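Local coordinates for metallo-beta-lactamase FIM-1 (PDB 6V3Q), which probably hydrolyses the amide bond of beta-lactam antibiotics with the help of zinc, a reaction that would make its bacterial host resistant to them, at residues A[15-20]-A[40-45]; A[46-51]-A[134-139]. One frame throughout, in Å; residues are numbered along the deposited sequence.

Interaction 1. Residues A[15-20]-A[40-45]; sequences ITQGVW and IVEKGD
Trp20 and Glu42 meet through their side chains above an antiparallel strand pair that binds 15-20 to 40-45. Three backbone hydrogen bonds hold the strands. Trp20 and Ile40 form a hydrogen-bonded pair, Trp20 N giving to Ile40 O at 2.8 Å and Ile40 N giving back to Trp20 O. One step on, Val19 and Val41 are a non-hydrogen-bonded pair, and beyond it Glu42 N reaches Gly18 O at 2.9 Å. The same Gly18 O also takes a CA-H...O contact from Val41 CA at 3.5 Å.

The polar side-chain bond is Trp20 NE1 to Glu42 OE2, 2.9 Å and nearly straight at 168°. OE2 lies close to the indole plane and accepts through its anti lone pair, and the carboxylate and ring planes are 21° apart. Glu42 is extended beyond CG (chi2 177°), which carries its carboxylate past Gly18 to the indole edge; Trp65 packs edge-to-face with the same ring.

Apolar and van der Waals contacts fill the rest. Glu42 CD rests 3.5 Å from Gly18 CA, which has no side chain to stand in the way. Trp20 CB and Ile40 CB are 4.3 Å apart on one sheet face, while Val19 and Val41 point to the other, where Val19 touches Ile159.

Gly18 sits in a type II turn from Thr16 to Val19, and Ile15 and Thr16 opposite Val19 make a classic beta bulge. Turn and bulge lead from strand 11-16 into the antiparallel beta hairpin of strands 19-27 and 33-43.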
# COMPACT_ATOMS: atom_id res chain seq x y z
N ILE A 15 18.23 -2.86 15.31
CA ILE A 15 18.63 -1.50 14.99
C ILE A 15 20.02 -1.25 15.55
O ILE A 15 20.95 -0.91 14.81
CB ILE A 15 17.62 -0.48 15.55
CG1 ILE A 15 16.27 -0.63 14.84
CG2 ILE A 15 18.15 0.93 15.41
CD1 ILE A 15 16.33 -0.34 13.36
N THR A 16 20.16 -1.41 16.86
CA THR A 16 21.46 -1.47 17.53
C THR A 16 21.35 -2.50 18.64
O THR A 16 20.34 -3.20 18.76
CB THR A 16 21.89 -0.08 18.03
OG1 THR A 16 23.25 -0.13 18.46
CG2 THR A 16 21.02 0.36 19.20
N GLN A 17 22.39 -2.60 19.47
CA GLN A 17 22.38 -3.57 20.56
C GLN A 17 21.28 -3.21 21.56
O GLN A 17 21.28 -2.12 22.14
CB GLN A 17 23.74 -3.61 21.25
CG GLN A 17 23.94 -4.82 22.16
CD GLN A 17 23.35 -4.64 23.54
OE1 GLN A 17 23.48 -3.58 24.15
NE2 GLN A 17 22.69 -5.67 24.05
N GLY A 18 20.34 -4.14 21.74
CA GLY A 18 19.25 -3.94 22.68
C GLY A 18 18.08 -3.14 22.16
O GLY A 18 17.18 -2.82 22.95
N VAL A 19 18.05 -2.82 20.87
CA VAL A 19 16.99 -2.01 20.28
C VAL A 19 16.53 -2.69 19.00
O VAL A 19 17.31 -2.80 18.04
CB VAL A 19 17.45 -0.57 20.00
CG1 VAL A 19 16.30 0.26 19.43
CG2 VAL A 19 18.00 0.08 21.26
N TRP A 20 15.28 -3.13 18.97
CA TRP A 20 14.69 -3.78 17.81
C TRP A 20 13.58 -2.91 17.23
O TRP A 20 12.87 -2.21 17.96
CB TRP A 20 14.12 -5.16 18.17
CG TRP A 20 15.11 -6.08 18.80
CD1 TRP A 20 15.53 -6.05 20.10
CD2 TRP A 20 15.81 -7.16 18.17
NE1 TRP A 20 16.45 -7.05 20.32
CE2 TRP A 20 16.64 -7.75 19.15
CE3 TRP A 20 15.81 -7.69 16.88
CZ2 TRP A 20 17.46 -8.84 18.88
CZ3 TRP A 20 16.63 -8.78 16.61
CH2 TRP A 20 17.45 -9.34 17.60
N ILE A 40 11.09 -2.27 20.11
CA ILE A 40 11.20 -3.08 21.31
C ILE A 40 12.59 -2.81 21.89
O ILE A 40 13.60 -3.04 21.22
CB ILE A 40 11.00 -4.58 21.03
CG1 ILE A 40 9.64 -4.82 20.38
CG2 ILE A 40 11.12 -5.37 22.32
CD1 ILE A 40 9.72 -5.42 19.00
N VAL A 41 12.63 -2.32 23.12
CA VAL A 41 13.87 -1.91 23.77
C VAL A 41 14.11 -2.82 24.96
O VAL A 41 13.29 -2.88 25.89
CB VAL A 41 13.82 -0.44 24.22
CG1 VAL A 41 15.13 -0.06 24.90
CG2 VAL A 41 13.57 0.46 23.02
N GLU A 42 15.24 -3.53 24.94
CA GLU A 42 15.60 -4.41 26.03
C GLU A 42 15.91 -3.61 27.29
O GLU A 42 16.47 -2.52 27.25
CB GLU A 42 16.81 -5.27 25.65
CG GLU A 42 16.61 -6.09 24.39
CD GLU A 42 17.85 -6.86 24.00
OE1 GLU A 42 18.70 -7.10 24.88
OE2 GLU A 42 17.98 -7.22 22.82
N LYS A 43 15.53 -4.18 28.44
CA LYS A 43 15.78 -3.56 29.74
C LYS A 43 15.95 -4.69 30.76
O LYS A 43 14.97 -5.18 31.34
CB LYS A 43 14.66 -2.61 30.13
CG LYS A 43 14.77 -2.03 31.54
CD LYS A 43 13.95 -0.75 31.66
CE LYS A 43 13.55 -0.46 33.09
NZ LYS A 43 12.20 -1.00 33.40
N GLY A 44 17.20 -5.10 30.96
CA GLY A 44 17.49 -6.24 31.81
C GLY A 44 16.92 -7.52 31.24
O GLY A 44 17.23 -7.89 30.10
N ASP A 45 16.08 -8.21 32.01
CA ASP A 45 15.46 -9.45 31.58
C ASP A 45 14.14 -9.24 30.85
O ASP A 45 13.52 -10.22 30.42
CB ASP A 45 15.24 -10.38 32.78
CG ASP A 45 16.54 -10.78 33.45
OD1 ASP A 45 17.59 -10.75 32.78
OD2 ASP A 45 16.51 -11.14 34.64

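Interaction 2. Residues A[46-51]-A[134-139]; sequences FSILVD and HPLVIF
Leu136 pushes one methyl, CD1, against two branched side chains of strand 46-50, and this small apolar cluster is the tight part of the contact. Leu136 CD1 lies 3.7 Å from Ile48 CG2 and 3.8 Å from Val50 CG2, so a single methyl touches two residues that stand two places apart on the same face of the strand. Each of the two side chains runs past that of Leu136 in the opposite direction, and the end of the leucine meets their CG2 branches as they pass. In Ile48 the longer branch, CG1, stands beside the backbone N (chi1 -58°), leaving CG2 anti to that nitrogen and turned to the leucine. Leu136 has CD1 anti to CA (chi2 -171°), which carries this methyl toward the strand. All three residues are buried, and Val152 and Leu154 pack around Leu136 as well.

Toward His134 the packing slackens. Ile48 CD1 comes only to 4.5 Å from Pro135 CD and 4.3 Å from His134 O. The peptide bond before Pro135 is cis, bending the chain just ahead of Leu136, and His134 itself is exposed. No hydrogen bond joins the segments, whose backbones stay well apart: Ile48 CA and Leu136 CA, the nearest pair, are 8.9 Å from each other. Strand 46-50 has its backbone partners elsewhere, Leu49 bonding to Trp76 and Val78 and Val50 to Leu39.

This is sheet-on-sheet packing. Strand 46-50 belongs to the seven-stranded sheet, and segment 134-139 carries strand 137-139 of the five-stranded one; their apolar faces form the interior of the alpha-beta/beta-alpha sandwich that defines the metallo-beta-lactamase fold.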
# COMPACT_ATOMS: atom_id res chain seq x y z
N PHE A 46 13.69 -7.99 30.70
CA PHE A 46 12.42 -7.72 30.04
C PHE A 46 12.61 -6.65 28.97
O PHE A 46 13.75 -6.29 28.66
CB PHE A 46 11.37 -7.30 31.07
CG PHE A 46 11.22 -8.28 32.20
CD1 PHE A 46 10.47 -9.44 32.04
CD2 PHE A 46 11.84 -8.06 33.41
CE1 PHE A 46 10.34 -10.35 33.08
CE2 PHE A 46 11.71 -8.96 34.45
CZ PHE A 46 10.96 -10.11 34.28
N SER A 47 11.52 -6.14 28.40
CA SER A 47 11.65 -5.22 27.28
C SER A 47 10.50 -4.22 27.29
O SER A 47 9.42 -4.48 27.84
CB SER A 47 11.70 -5.97 25.94
OG SER A 47 10.58 -6.82 25.79
N ILE A 48 10.74 -3.07 26.66
CA ILE A 48 9.78 -1.98 26.56
C ILE A 48 9.29 -1.90 25.12
O ILE A 48 10.10 -1.96 24.19
CB ILE A 48 10.40 -0.65 27.01
CG1 ILE A 48 10.91 -0.75 28.44
CG2 ILE A 48 9.38 0.48 26.89
CD1 ILE A 48 11.91 0.32 28.81
N LEU A 49 7.98 -1.77 24.95
CA LEU A 49 7.37 -1.68 23.63
C LEU A 49 7.00 -0.23 23.34
O LEU A 49 6.31 0.41 24.14
CB LEU A 49 6.13 -2.58 23.53
CG LEU A 49 5.34 -2.48 22.22
CD1 LEU A 49 6.18 -2.95 21.05
CD2 LEU A 49 4.04 -3.26 22.30
N VAL A 50 7.46 0.28 22.21
CA VAL A 50 7.06 1.59 21.72
C VAL A 50 6.12 1.35 20.56
O VAL A 50 6.53 0.83 19.51
CB VAL A 50 8.27 2.44 21.32
CG1 VAL A 50 7.82 3.81 20.84
CG2 VAL A 50 9.24 2.56 22.48
N ASP A 51 4.84 1.69 20.75
CA ASP A 51 3.79 1.56 19.74
C ASP A 51 3.41 0.11 19.44
O ASP A 51 4.27 -0.78 19.38
CB ASP A 51 4.21 2.26 18.45
CG ASP A 51 4.16 3.77 18.58
OD1 ASP A 51 3.44 4.27 19.46
OD2 ASP A 51 4.84 4.45 17.78
N HIS A 134 12.99 4.72 31.60
CA HIS A 134 14.42 4.78 31.35
C HIS A 134 14.92 3.40 30.91
O HIS A 134 14.51 2.38 31.48
CB HIS A 134 15.15 5.24 32.62
CG HIS A 134 16.58 5.62 32.39
ND1 HIS A 134 17.62 4.72 32.52
CD2 HIS A 134 17.15 6.80 32.04
CE1 HIS A 134 18.76 5.32 32.26
NE2 HIS A 134 18.51 6.59 31.97
N PRO A 135 15.82 3.32 29.92
CA PRO A 135 16.60 4.42 29.32
C PRO A 135 15.90 5.24 28.24
O PRO A 135 16.55 6.13 27.69
CB PRO A 135 17.80 3.69 28.72
CG PRO A 135 17.34 2.26 28.48
CD PRO A 135 16.01 2.07 29.17
N LEU A 136 14.63 4.98 27.95
CA LEU A 136 13.91 5.85 27.04
C LEU A 136 13.75 7.23 27.67
O LEU A 136 13.50 7.36 28.87
CB LEU A 136 12.52 5.29 26.70
CG LEU A 136 12.24 3.85 26.27
CD1 LEU A 136 10.80 3.71 25.79
CD2 LEU A 136 13.20 3.35 25.19
N VAL A 137 13.91 8.27 26.85
CA VAL A 137 13.45 9.60 27.20
C VAL A 137 12.19 9.87 26.38
O VAL A 137 12.24 9.90 25.14
CB VAL A 137 14.52 10.68 26.95
CG1 VAL A 137 13.92 12.07 27.15
CG2 VAL A 137 15.70 10.48 27.88
N ILE A 138 11.06 10.01 27.06
CA ILE A 138 9.80 10.33 26.42
C ILE A 138 9.65 11.84 26.45
O ILE A 138 9.66 12.46 27.52
CB ILE A 138 8.62 9.63 27.11
CG1 ILE A 138 8.82 8.11 27.07
CG2 ILE A 138 7.32 10.02 26.43
CD1 ILE A 138 7.92 7.35 28.02
N PHE A 139 9.50 12.44 25.27
CA PHE A 139 9.54 13.89 25.10
C PHE A 139 8.26 14.36 24.43
O PHE A 139 7.76 13.73 23.50
CB PHE A 139 10.76 14.30 24.28
CG PHE A 139 10.89 15.78 24.06
CD1 PHE A 139 11.22 16.62 25.10
CD2 PHE A 139 10.70 16.32 22.80
CE1 PHE A 139 11.34 17.99 24.90
CE2 PHE A 139 10.82 17.69 22.59
CZ PHE A 139 11.15 18.52 23.64

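Interactions 1 and 2 follow one another along the chain, and their centres are about 10 Å apart. Strands 33-43 and 46-50 are neighbours in one sheet, where Val41 O lies 2.7 Å from Ile48 N, a probable hydrogen bond. Val41 also joins the two by its side chain: its CG2 is 3.6 Å from Leu136 CD2, so the strand held edge to edge in interaction 1 adds to the core packed in interaction 2. At the outer end, Lys43 CD packs 3.2 Å from His134 O. Interaction 1 lies away from the metal site; the Val50 side chain of interaction 2 is about 13 Å from the zinc ion and about 10 Å from that of its ligand His81.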